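Local coordinates for Blr6230 protein (Bradyrhizobium diazoefficiens USDA 110, PDB 5NGG), which probably hydrolyses the beta-lactam ring of antibiotics as a zinc-dependent metallo-beta-lactamase of subclass B3, at residues A225-A230 and E278-Q283; V152-A155 and R161-L164; L104-G109 and G240-V245; R209-P214 and A289-K294. All blocks are in the same frame, centred on the assembly; numbering follows the deposited sequence.

Contact 1: A225-A230 and E278-Q283; sequences ATFAKA and EDFDKQ. With ZN (zinc ion), chain E.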
loop_
_atom_site.group_PDB
_atom_site.type_symbol
_atom_site.label_atom_id
_atom_site.label_comp_id
_atom_site.label_asym_id
_atom_site.label_seq_id
_atom_site.Cartn_x
_atom_site.Cartn_y
_atom_site.Cartn_z
ATOM N N ALA A 225 4.730 -7.668 -15.887
ATOM C CA ALA A 225 4.587 -6.292 -16.411
ATOM C C ALA A 225 4.933 -5.271 -15.314
ATOM O O ALA A 225 5.647 -4.292 -15.548
ATOM C CB ALA A 225 3.177 -6.046 -16.934
ATOM N N THR A 226 4.489 -5.545 -14.090
ATOM C CA THR A 226 4.754 -4.643 -12.971
ATOM C C THR A 226 6.226 -4.559 -12.563
ATOM O O THR A 226 6.738 -3.459 -12.308
ATOM C CB THR A 226 3.833 -5.032 -11.807
ATOM O OG1 THR A 226 2.512 -4.635 -12.174
ATOM C CG2 THR A 226 4.250 -4.365 -10.498
ATOM N N PHE A 227 6.932 -5.698 -12.531
ATOM C CA PHE A 227 8.356 -5.631 -12.179
ATOM C C PHE A 227 9.130 -4.778 -13.184
ATOM O O PHE A 227 9.972 -3.957 -12.838
ATOM C CB PHE A 227 9.007 -7.015 -12.115
ATOM C CG PHE A 227 8.323 -7.990 -11.193
ATOM C CD1 PHE A 227 7.809 -7.609 -9.961
ATOM C CD2 PHE A 227 8.220 -9.326 -11.563
ATOM C CE1 PHE A 227 7.193 -8.550 -9.140
ATOM C CE2 PHE A 227 7.612 -10.265 -10.751
ATOM C CZ PHE A 227 7.104 -9.876 -9.532
ATOM N N ALA A 228 8.854 -4.999 -14.469
ATOM C CA ALA A 228 9.518 -4.217 -15.534
ATOM C C ALA A 228 9.167 -2.736 -15.453
ATOM O O ALA A 228 10.045 -1.871 -15.572
ATOM C CB ALA A 228 9.131 -4.753 -16.890
ATOM N N LYS A 229 7.890 -2.439 -15.260
ATOM C CA LYS A 229 7.420 -1.058 -15.135
ATOM C C LYS A 229 8.123 -0.355 -13.972
ATOM O O LYS A 229 8.632 0.764 -14.127
ATOM C CB LYS A 229 5.903 -1.034 -14.938
ATOM C CG LYS A 229 5.269 0.337 -14.736
ATOM C CD LYS A 229 3.763 0.204 -14.620
ATOM C CE LYS A 229 3.076 1.500 -14.267
ATOM N NZ LYS A 229 3.250 2.506 -15.311
ATOM N N ALA A 230 8.212 -1.028 -12.836
ATOM C CA ALA A 230 8.851 -0.463 -11.666
ATOM C C ALA A 230 10.313 -0.123 -11.915
ATOM O O ALA A 230 10.784 0.943 -11.503
ATOM C CB ALA A 230 8.709 -1.418 -10.492
ATOM N N GLU A 278 13.013 -11.994 -8.614
ATOM C CA GLU A 278 13.730 -13.211 -8.289
ATOM C C GLU A 278 12.898 -14.107 -7.363
ATOM O O GLU A 278 12.802 -15.312 -7.568
ATOM C CB GLU A 278 15.090 -12.862 -7.698
ATOM C CG GLU A 278 16.018 -12.261 -8.761
ATOM C CD GLU A 278 17.265 -11.581 -8.222
ATOM O OE1 GLU A 278 17.411 -11.413 -6.993
ATOM O OE2 GLU A 278 18.106 -11.186 -9.055
ATOM N N ASP A 279 12.235 -13.510 -6.378
ATOM C CA ASP A 279 11.370 -14.304 -5.521
ATOM C C ASP A 279 10.156 -14.828 -6.303
ATOM O O ASP A 279 9.707 -15.954 -6.055
ATOM C CB ASP A 279 10.903 -13.548 -4.277
ATOM C CG ASP A 279 10.249 -14.486 -3.267
ATOM O OD1 ASP A 279 10.923 -15.433 -2.783
ATOM O OD2 ASP A 279 9.045 -14.325 -2.987
ATOM N N PHE A 280 9.622 -14.020 -7.223
ATOM C CA PHE A 280 8.506 -14.451 -8.052
ATOM C C PHE A 280 8.861 -15.733 -8.819
ATOM O O PHE A 280 8.104 -16.712 -8.830
ATOM C CB PHE A 280 8.096 -13.360 -9.039
ATOM C CG PHE A 280 6.916 -13.731 -9.869
ATOM C CD1 PHE A 280 5.618 -13.526 -9.391
ATOM C CD2 PHE A 280 7.088 -14.343 -11.112
ATOM C CE1 PHE A 280 4.532 -13.935 -10.139
ATOM C CE2 PHE A 280 5.999 -14.736 -11.851
ATOM C CZ PHE A 280 4.720 -14.525 -11.378
ATOM N N ASP A 281 10.022 -15.747 -9.455
ATOM C CA ASP A 281 10.456 -16.927 -10.168
ATOM C C ASP A 281 10.529 -18.160 -9.246
ATOM O O ASP A 281 10.139 -19.270 -9.641
ATOM C CB ASP A 281 11.831 -16.706 -10.789
ATOM C CG ASP A 281 11.820 -15.734 -11.957
ATOM O OD1 ASP A 281 10.741 -15.397 -12.469
ATOM O OD2 ASP A 281 12.914 -15.282 -12.355
ATOM N N LYS A 282 11.056 -17.973 -8.039
ATOM C CA LYS A 282 11.113 -19.071 -7.045
ATOM C C LYS A 282 9.710 -19.592 -6.694
ATOM O O LYS A 282 9.461 -20.801 -6.649
ATOM C CB LYS A 282 11.819 -18.588 -5.766
ATOM C CG LYS A 282 11.934 -19.623 -4.652
ATOM C CD LYS A 282 12.521 -19.027 -3.377
ATOM C CE LYS A 282 12.157 -19.851 -2.149
ATOM N NZ LYS A 282 12.533 -19.190 -0.867
ATOM N N GLN A 283 8.802 -18.663 -6.401
ATOM C CA GLN A 283 7.438 -19.062 -6.042
ATOM C C GLN A 283 6.687 -19.702 -7.195
ATOM O O GLN A 283 5.947 -20.664 -6.965
ATOM C CB GLN A 283 6.627 -17.890 -5.513
ATOM C CG GLN A 283 7.223 -17.186 -4.305
ATOM C CD GLN A 283 7.646 -18.140 -3.208
ATOM O OE1 GLN A 283 6.927 -19.077 -2.873
ATOM N NE2 GLN A 283 8.807 -17.894 -2.628
HETATM ZN ZN ZN E . 2.523 4.447 -15.101
#
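Phe227 and Phe280 account for practically all the surface buried here, one aromatic side chain from each of two helices. The rings form an offset edge-to-face pair: their centroids lie 5.5 Å apart, the planes meet at 67°, and the edge of Phe227 is directed at the face of Phe280. The touching edge is CE2 and CZ of Phe227. Its CE2 comes to 3.6 Å from Phe280 CB, and CG of Phe280 lies in the plane of the Phe227 ring, so the approach falls at the root of the Phe280 ring, not its middle. With CG anti to the backbone N (chi1 -177°), the Phe280 side chain projects toward helix 219-232 and crosses that of Phe227 at about a right angle. No hydrogen bond joins the segments; the contact is apolar. Two residues beyond Phe227, Lys229 leaves the same helix in another direction and binds a zinc ion through NZ at 2.1 Å, with Glu158 and His172 as the other protein ligands. Both rings are buried between helices 219-232 and 268-291: Phe227 packs on Leu276 and Ser277, while Phe280 meets Tyr223 and Val220 of the first helix and Val205 and Leu210 of the preceding loop.

Contact 2: V152-A155 and R161-L164; sequences VDRA and RVTL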
loop_
_atom_site.group_PDB
_atom_site.type_symbol
_atom_site.label_atom_id
_atom_site.label_comp_id
_atom_site.label_asym_id
_atom_site.label_seq_id
_atom_site.Cartn_x
_atom_site.Cartn_y
_atom_site.Cartn_z
ATOM N N VAL A 152 -16.568 2.440 -3.482
ATOM C CA VAL A 152 -15.530 3.201 -4.142
ATOM C C VAL A 152 -16.203 4.394 -4.821
ATOM O O VAL A 152 -17.120 4.233 -5.640
ATOM C CB VAL A 152 -14.778 2.329 -5.166
ATOM C CG1 VAL A 152 -13.801 3.161 -5.988
ATOM C CG2 VAL A 152 -14.058 1.187 -4.463
ATOM N N ASP A 153 -15.736 5.593 -4.504
ATOM C CA ASP A 153 -16.284 6.822 -5.085
ATOM C C ASP A 153 -15.666 7.179 -6.434
ATOM O O ASP A 153 -16.332 7.795 -7.273
ATOM C CB ASP A 153 -16.158 7.964 -4.103
ATOM C CG ASP A 153 -16.909 7.689 -2.833
ATOM O OD1 ASP A 153 -18.145 7.789 -2.862
ATOM O OD2 ASP A 153 -16.275 7.345 -1.812
ATOM N N ARG A 154 -14.397 6.837 -6.630
ATOM C CA ARG A 154 -13.722 7.066 -7.894
ATOM C C ARG A 154 -12.801 5.879 -8.173
ATOM O O ARG A 154 -11.915 5.571 -7.365
ATOM C CB ARG A 154 -12.901 8.354 -7.866
ATOM C CG ARG A 154 -12.239 8.641 -9.198
ATOM C CD ARG A 154 -11.549 9.969 -9.167
ATOM N NE ARG A 154 -10.721 10.153 -10.348
ATOM C CZ ARG A 154 -9.834 11.128 -10.509
ATOM N NH1 ARG A 154 -9.652 12.042 -9.564
ATOM N NH2 ARG A 154 -9.126 11.180 -11.626
ATOM N N ALA A 155 -13.016 5.241 -9.330
ATOM C CA ALA A 155 -12.229 4.113 -9.788
ATOM C C ALA A 155 -11.191 4.650 -10.770
ATOM O O ALA A 155 -11.554 5.314 -11.733
ATOM C CB ALA A 155 -13.131 3.072 -10.447
ATOM N N ARG A 161 -5.264 11.444 -12.439
ATOM C CA ARG A 161 -4.760 12.409 -11.454
ATOM C C ARG A 161 -5.828 12.690 -10.397
ATOM O O ARG A 161 -7.002 12.907 -10.728
ATOM C CB ARG A 161 -4.314 13.706 -12.142
ATOM C CG ARG A 161 -3.080 13.550 -13.042
ATOM C CD ARG A 161 -2.979 14.645 -14.104
ATOM N NE ARG A 161 -2.986 16.000 -13.546
ATOM C CZ ARG A 161 -1.909 16.699 -13.173
ATOM N NH1 ARG A 161 -2.069 17.931 -12.686
ATOM N NH2 ARG A 161 -0.680 16.197 -13.274
ATOM N N VAL A 162 -5.412 12.692 -9.134
ATOM C CA VAL A 162 -6.286 12.935 -8.005
ATOM C C VAL A 162 -5.728 14.126 -7.230
ATOM O O VAL A 162 -4.567 14.097 -6.817
ATOM C CB VAL A 162 -6.337 11.676 -7.112
ATOM C CG1 VAL A 162 -7.188 11.919 -5.895
ATOM C CG2 VAL A 162 -6.874 10.490 -7.895
ATOM N N THR A 163 -6.542 15.163 -7.028
ATOM C CA THR A 163 -6.098 16.419 -6.404
ATOM C C THR A 163 -6.928 16.737 -5.162
ATOM O O THR A 163 -8.161 16.636 -5.199
ATOM C CB THR A 163 -6.192 17.571 -7.419
ATOM O OG1 THR A 163 -5.323 17.299 -8.520
ATOM C CG2 THR A 163 -5.780 18.906 -6.823
ATOM N N LEU A 164 -6.252 17.117 -4.073
ATOM C CA LEU A 164 -6.897 17.790 -2.936
ATOM C C LEU A 164 -6.098 19.048 -2.637
ATOM O O LEU A 164 -4.902 18.969 -2.320
ATOM C CB LEU A 164 -6.953 16.895 -1.690
ATOM C CG LEU A 164 -7.629 17.509 -0.441
ATOM C CD1 LEU A 164 -9.116 17.794 -0.650
ATOM C CD2 LEU A 164 -7.438 16.631 0.785
HETATM O O HOH W 1 -9.064 15.010 -8.421
HETATM O O HOH W 2 -7.382 12.301 -14.121
#
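Arg154 reaches Arg161 and Val162 because its chain is extended throughout: CG stands anti to the backbone N (chi1 -177°), and the following torsions to NE stay near 180°, carrying the guanidinium across a gap of 9.5 Å between Arg154 CA and Val162 CA. At its end the group meets one backbone oxygen with both terminal nitrogens. NH2 of Arg154 donates to Arg161 O at 2.9 Å, with an N-H...O angle of 140°, while NH1 makes a weak, more bent bond of 3.0 Å to the same Arg161 O. The NH2 donor stands above the carbonyl plane, 46° out of it, so this bond is not directed at a lone pair. Val162 CG2 lies over one face of the guanidinium, 3.6 Å from Arg154 NH1, giving the flat group an apolar neighbour. Two waters extend the link. One accepts a bond from Thr163 N and a weak one from Arg154 NH1; the other, in the guanidinium plane, accepts from Arg161 N at 2.8 Å and weakly from Arg154 NH2. Strand 154-156 is the outermost strand of the seven-stranded sheet, bonded to strand 120-124, and strand 161-164 edges the five-stranded sheet beside 167-173; Val162 packs inward on Leu96 and Val122, so the contact joins edge strands of the two sheets of the alpha-beta/beta-alpha sandwich known for metallo-beta-lactamases.

Contact 3: L104-G109 and G240-V245; sequences LDHTGG and GPHPEV. With ZN (zinc ion), chain C.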
loop_
_atom_site.group_PDB
_atom_site.type_symbol
_atom_site.label_atom_id
_atom_site.label_comp_id
_atom_site.label_asym_id
_atom_site.label_seq_id
_atom_site.Cartn_x
_atom_site.Cartn_y
_atom_site.Cartn_z
ATOM N N LEU A 104 -7.241 -7.054 3.290
ATOM C CA LEU A 104 -7.708 -6.626 4.623
ATOM C C LEU A 104 -6.667 -5.924 5.482
ATOM O O LEU A 104 -7.036 -5.138 6.330
ATOM C CB LEU A 104 -8.297 -7.785 5.414
ATOM C CG LEU A 104 -7.369 -8.731 6.162
ATOM C CD1 LEU A 104 -8.158 -9.563 7.175
ATOM C CD2 LEU A 104 -6.609 -9.619 5.208
ATOM N N ASP A 105 -5.375 -6.219 5.280
ATOM C CA ASP A 105 -4.333 -5.564 6.047
ATOM C C ASP A 105 -4.099 -4.115 5.639
ATOM O O ASP A 105 -3.369 -3.395 6.336
ATOM C CB ASP A 105 -3.029 -6.384 6.056
ATOM C CG ASP A 105 -2.476 -6.757 4.688
ATOM O OD1 ASP A 105 -3.267 -7.104 3.767
ATOM O OD2 ASP A 105 -1.213 -6.717 4.592
ATOM N N HIS A 106 -4.738 -3.678 4.548
ATOM C CA HIS A 106 -4.670 -2.286 4.092
ATOM C C HIS A 106 -6.033 -1.597 4.033
ATOM O O HIS A 106 -6.093 -0.374 3.946
ATOM C CB HIS A 106 -3.982 -2.209 2.735
ATOM C CG HIS A 106 -2.684 -2.962 2.720
ATOM N ND1 HIS A 106 -1.591 -2.554 3.456
ATOM C CD2 HIS A 106 -2.361 -4.167 2.213
ATOM C CE1 HIS A 106 -0.645 -3.471 3.372
ATOM N NE2 HIS A 106 -1.081 -4.464 2.607
ATOM N N THR A 107 -7.120 -2.364 4.079
ATOM C CA THR A 107 -8.476 -1.822 3.900
ATOM C C THR A 107 -9.338 -1.904 5.142
ATOM O O THR A 107 -10.499 -1.494 5.118
ATOM C CB THR A 107 -9.216 -2.622 2.824
ATOM O OG1 THR A 107 -9.315 -3.963 3.311
ATOM C CG2 THR A 107 -8.513 -2.625 1.483
ATOM N N GLY A 108 -8.781 -2.442 6.226
ATOM C CA GLY A 108 -9.563 -2.787 7.400
ATOM C C GLY A 108 -10.277 -1.639 8.071
ATOM O O GLY A 108 -11.264 -1.871 8.767
ATOM N N GLY A 109 -9.778 -0.419 7.887
ATOM C CA GLY A 109 -10.391 0.766 8.477
ATOM C C GLY A 109 -11.163 1.653 7.520
ATOM O O GLY A 109 -11.663 2.708 7.947
ATOM N N GLY A 240 5.802 2.182 0.466
ATOM C CA GLY A 240 4.991 1.019 0.205
ATOM C C GLY A 240 4.079 0.704 1.365
ATOM O O GLY A 240 4.120 1.370 2.398
ATOM N N PRO A 241 3.243 -0.339 1.223
ATOM C CA PRO A 241 2.198 -0.580 2.226
ATOM C C PRO A 241 2.651 -1.421 3.421
ATOM O O PRO A 241 1.876 -1.591 4.359
ATOM C CB PRO A 241 1.086 -1.237 1.426
ATOM C CG PRO A 241 1.759 -1.888 0.300
ATOM C CD PRO A 241 3.043 -1.158 0.017
ATOM N N HIS A 242 3.905 -1.891 3.398
ATOM C CA HIS A 242 4.561 -2.504 4.544
ATOM C C HIS A 242 5.924 -1.844 4.653
ATOM O O HIS A 242 6.577 -1.608 3.628
ATOM C CB HIS A 242 4.697 -4.026 4.357
ATOM C CG HIS A 242 3.387 -4.744 4.336
ATOM N ND1 HIS A 242 2.670 -5.061 5.475
ATOM C CD2 HIS A 242 2.655 -5.213 3.306
ATOM C CE1 HIS A 242 1.557 -5.695 5.127
ATOM N NE2 HIS A 242 1.523 -5.800 3.816
ATOM N N PRO A 243 6.394 -1.573 5.885
ATOM C CA PRO A 243 7.670 -0.857 6.027
ATOM C C PRO A 243 8.881 -1.604 5.472
ATOM O O PRO A 243 9.864 -0.981 5.095
ATOM C CB PRO A 243 7.739 -0.553 7.533
ATOM C CG PRO A 243 6.716 -1.408 8.175
ATOM C CD PRO A 243 5.698 -1.770 7.168
ATOM N N GLU A 244 8.772 -2.930 5.424
ATOM C CA GLU A 244 9.791 -3.804 4.857
ATOM C C GLU A 244 10.098 -3.512 3.391
ATOM O O GLU A 244 11.238 -3.739 2.950
ATOM C CB GLU A 244 9.364 -5.260 5.051
ATOM C CG GLU A 244 9.353 -5.671 6.516
ATOM C CD GLU A 244 8.007 -5.512 7.224
ATOM O OE1 GLU A 244 7.107 -4.733 6.810
ATOM O OE2 GLU A 244 7.845 -6.195 8.257
ATOM N N VAL A 245 9.126 -2.954 2.658
ATOM C CA VAL A 245 9.305 -2.600 1.232
ATOM C C VAL A 245 10.505 -1.659 1.049
ATOM O O VAL A 245 11.189 -1.715 0.033
ATOM C CB VAL A 245 8.019 -1.950 0.651
ATOM C CG1 VAL A 245 8.239 -1.239 -0.684
ATOM C CG2 VAL A 245 6.889 -2.965 0.530
HETATM ZN ZN ZN C . -0.223 -6.326 2.752
HETATM O O HOH W 3 -1.435 -7.689 1.796
#
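His106 and His242 meet as an offset edge-to-face pair, the edge of His106 turned toward the face of His242, with planes at 74° and centroids 4.7 Å apart. Asp105 approaches His242 differently: its carboxylate is nearly coplanar with the imidazole, and OD2 lies at the ring edge. What sets these orientations is a zinc ion held at 2.1 Å by Asp105 OD2, His106 NE2 and His242 NE2 alike. The close approach of Asp105 OD2 to His242 NE2, 3.0 Å, is therefore a spacing between two metal ligands and not a hydrogen bond. Asp105 CG sits between its backbone N and carbonyl carbon (chi1 54°), which turns the carboxylate toward the metal. Residues 101 to 106 spell the HxHxDH motif of the metallo-beta-lactamase superfamily; its His101 and His103 bind a second zinc ion with His177, and this contact joins the motif to the loop after strand 237-239 that brings the last histidine. A water bound to the zinc donates to Asp105 OD1 at 2.8 Å, bridging metal and carboxylate; a further zinc ligand comes from outside the two segments. Pro241 CB touches the CE1 edge of the His106 ring, 3.4 Å from His106 CE1, and Pro241 O lies near the plane of that ring. In the second shell, His242 ND1 is hydrogen-bonded to Gly54 O, which, with the zinc on NE2, holds the rotation of the imidazole, and Trp34 packs against the His242 ring.

Contact 4: R209-P214 and A289-K294; sequences RLVGQP and AALEKK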
loop_
_atom_site.group_PDB
_atom_site.type_symbol
_atom_site.label_atom_id
_atom_site.label_comp_id
_atom_site.label_asym_id
_atom_site.label_seq_id
_atom_site.Cartn_x
_atom_site.Cartn_y
_atom_site.Cartn_z
ATOM N N ARG A 209 -2.296 -17.509 -5.593
ATOM C CA ARG A 209 -2.057 -18.699 -6.409
ATOM C C ARG A 209 -1.758 -18.219 -7.835
ATOM O O ARG A 209 -2.532 -17.468 -8.425
ATOM C CB ARG A 209 -3.302 -19.581 -6.403
ATOM C CG ARG A 209 -3.671 -20.097 -5.021
ATOM C CD ARG A 209 -4.716 -21.215 -5.070
ATOM N NE ARG A 209 -5.897 -20.769 -5.809
ATOM C CZ ARG A 209 -6.919 -20.066 -5.303
ATOM N NH1 ARG A 209 -7.023 -19.832 -4.000
ATOM N NH2 ARG A 209 -7.886 -19.640 -6.115
ATOM N N LEU A 210 -0.632 -18.676 -8.365
ATOM C CA LEU A 210 -0.148 -18.274 -9.686
ATOM C C LEU A 210 -0.525 -19.219 -10.814
ATOM O O LEU A 210 -0.600 -18.784 -11.972
ATOM C CB LEU A 210 1.381 -18.114 -9.630
ATOM C CG LEU A 210 1.906 -17.123 -8.575
ATOM C CD1 LEU A 210 3.418 -17.164 -8.564
ATOM C CD2 LEU A 210 1.401 -15.713 -8.825
ATOM N N VAL A 211 -0.716 -20.490 -10.467
ATOM C CA VAL A 211 -0.968 -21.563 -11.413
ATOM C C VAL A 211 -2.007 -22.498 -10.807
ATOM O O VAL A 211 -2.261 -22.438 -9.594
ATOM C CB VAL A 211 0.325 -22.345 -11.736
ATOM C CG1 VAL A 211 1.268 -21.496 -12.585
ATOM C CG2 VAL A 211 1.026 -22.827 -10.471
ATOM N N GLY A 212 -2.573 -23.372 -11.637
ATOM C CA GLY A 212 -3.603 -24.315 -11.200
ATOM C C GLY A 212 -4.956 -23.664 -11.329
ATOM O O GLY A 212 -5.575 -23.728 -12.391
ATOM N N GLN A 213 -5.404 -23.055 -10.231
ATOM C CA GLN A 213 -6.584 -22.196 -10.209
ATOM C C GLN A 213 -6.071 -20.820 -9.791
ATOM O O GLN A 213 -6.097 -20.471 -8.603
ATOM C CB GLN A 213 -7.633 -22.729 -9.226
ATOM C CG GLN A 213 -8.228 -24.075 -9.615
ATOM N N PRO A 214 -5.550 -20.042 -10.752
ATOM C CA PRO A 214 -4.931 -18.789 -10.344
ATOM C C PRO A 214 -5.911 -17.857 -9.624
ATOM O O PRO A 214 -7.117 -17.872 -9.888
ATOM C CB PRO A 214 -4.453 -18.196 -11.671
ATOM C CG PRO A 214 -4.272 -19.385 -12.583
ATOM C CD PRO A 214 -5.403 -20.278 -12.199
ATOM N N ALA A 289 5.643 -26.975 -9.300
ATOM C CA ALA A 289 6.003 -28.321 -8.827
ATOM C C ALA A 289 4.910 -28.925 -7.938
ATOM O O ALA A 289 4.623 -30.119 -7.998
ATOM C CB ALA A 289 7.334 -28.314 -8.092
ATOM N N ALA A 290 4.291 -28.092 -7.112
ATOM C CA ALA A 290 3.223 -28.556 -6.207
ATOM C C ALA A 290 1.963 -29.022 -6.920
ATOM O O ALA A 290 1.207 -29.796 -6.353
ATOM C CB ALA A 290 2.877 -27.487 -5.188
ATOM N N LEU A 291 1.732 -28.557 -8.150
ATOM C CA LEU A 291 0.576 -28.983 -8.943
ATOM C C LEU A 291 0.701 -30.408 -9.447
ATOM O O LEU A 291 -0.315 -31.018 -9.785
ATOM C CB LEU A 291 0.364 -28.072 -10.158
ATOM C CG LEU A 291 -0.252 -26.688 -9.984
ATOM C CD1 LEU A 291 -0.389 -26.056 -11.360
ATOM C CD2 LEU A 291 -1.604 -26.743 -9.286
ATOM N N GLU A 292 1.929 -30.916 -9.540
ATOM C CA GLU A 292 2.183 -32.235 -10.076
ATOM C C GLU A 292 1.509 -33.255 -9.161
ATOM O O GLU A 292 1.552 -33.140 -7.937
ATOM C CB GLU A 292 3.691 -32.479 -10.221
ATOM C CG GLU A 292 4.380 -31.517 -11.191
ATOM C CD GLU A 292 5.890 -31.682 -11.251
ATOM O OE1 GLU A 292 6.535 -30.870 -11.946
ATOM O OE2 GLU A 292 6.437 -32.612 -10.621
ATOM N N LYS A 293 0.865 -34.234 -9.776
ATOM C CA LYS A 293 0.055 -35.202 -9.059
ATOM C C LYS A 293 0.971 -36.178 -8.316
ATOM O O LYS A 293 1.866 -36.789 -8.906
ATOM C CB LYS A 293 -0.898 -35.939 -10.015
ATOM C CG LYS A 293 -1.780 -35.040 -10.888
ATOM C CD LYS A 293 -2.546 -33.990 -10.090
ATOM N N LYS A 294 0.729 -36.309 -7.010
ATOM C CA LYS A 294 1.511 -37.199 -6.134
ATOM C C LYS A 294 0.599 -37.936 -5.189
ATOM O O LYS A 294 -0.590 -37.591 -5.059
ATOM C CB LYS A 294 2.557 -36.417 -5.338
ATOM O OXT LYS A 294 1.076 -38.896 -4.559
#
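Leu291, near the C-terminal end of helix 268-291, carries the contact with its two methyl branches laid against Val211 and Gly212. CD1 of Leu291 does most of the touching, lying 3.6 Å from Val211 CG2 and 3.5 Å from Gly212 N, while Leu291 CD2 comes to 3.7 Å from Gly212 CA. The leucine side chain crosses that of Val211 at a slant. Placing CG anti to the carbonyl carbon (chi1 -76°) directs the fork of Leu291 at the bend of the loop. Gly212 takes an unusual backbone conformation (phi 88°), and with no CB its CA lets Leu291 CD2 come close. One shell out, the loop is tied across its own base: Arg209 NE donates to Gln213 O at 2.8 Å with an N-H...O angle of 149°, the donor in the carbonyl plane, and Arg209 NH2 adds a weak bond to the same oxygen. Arg209 NH2 also bonds Gly138 O, and the backbones of Arg209 and Thr215 are paired. The helix grips the loop nearby as well, through Gln287 OE1 to Leu210 N and through Leu284, which packs on Leu210 and Val211. Across the segments themselves no hydrogen bond or salt bridge forms; with Leu291 and Gly212 exposed, the chemistry implies van der Waals packing alone, joining the end of the C-terminal helix to the loop before helix 219-232.

In the fold
Contacts 1 and 3 are buried, contact 2 is partly buried, and contact 4 lies at the surface, its centre about 28 Å from that of the chain. Contacts 1 and 4 both use helix 268-291 and touch each other through Phe280 CE1 and Leu210 CD1 at 3.8 Å; both are apolar, aromatic in the buried one and aliphatic at the exposed end of the helix. Contact 3, centred about 5 Å from the chain centre, depends on metal coordination, whereas contact 2 links sheet edges through an arginine, a carbonyl and waters. Along the chain, contact 2 is nested within the loop closed by contact 3, while contacts 3 and 4 alternate their segments.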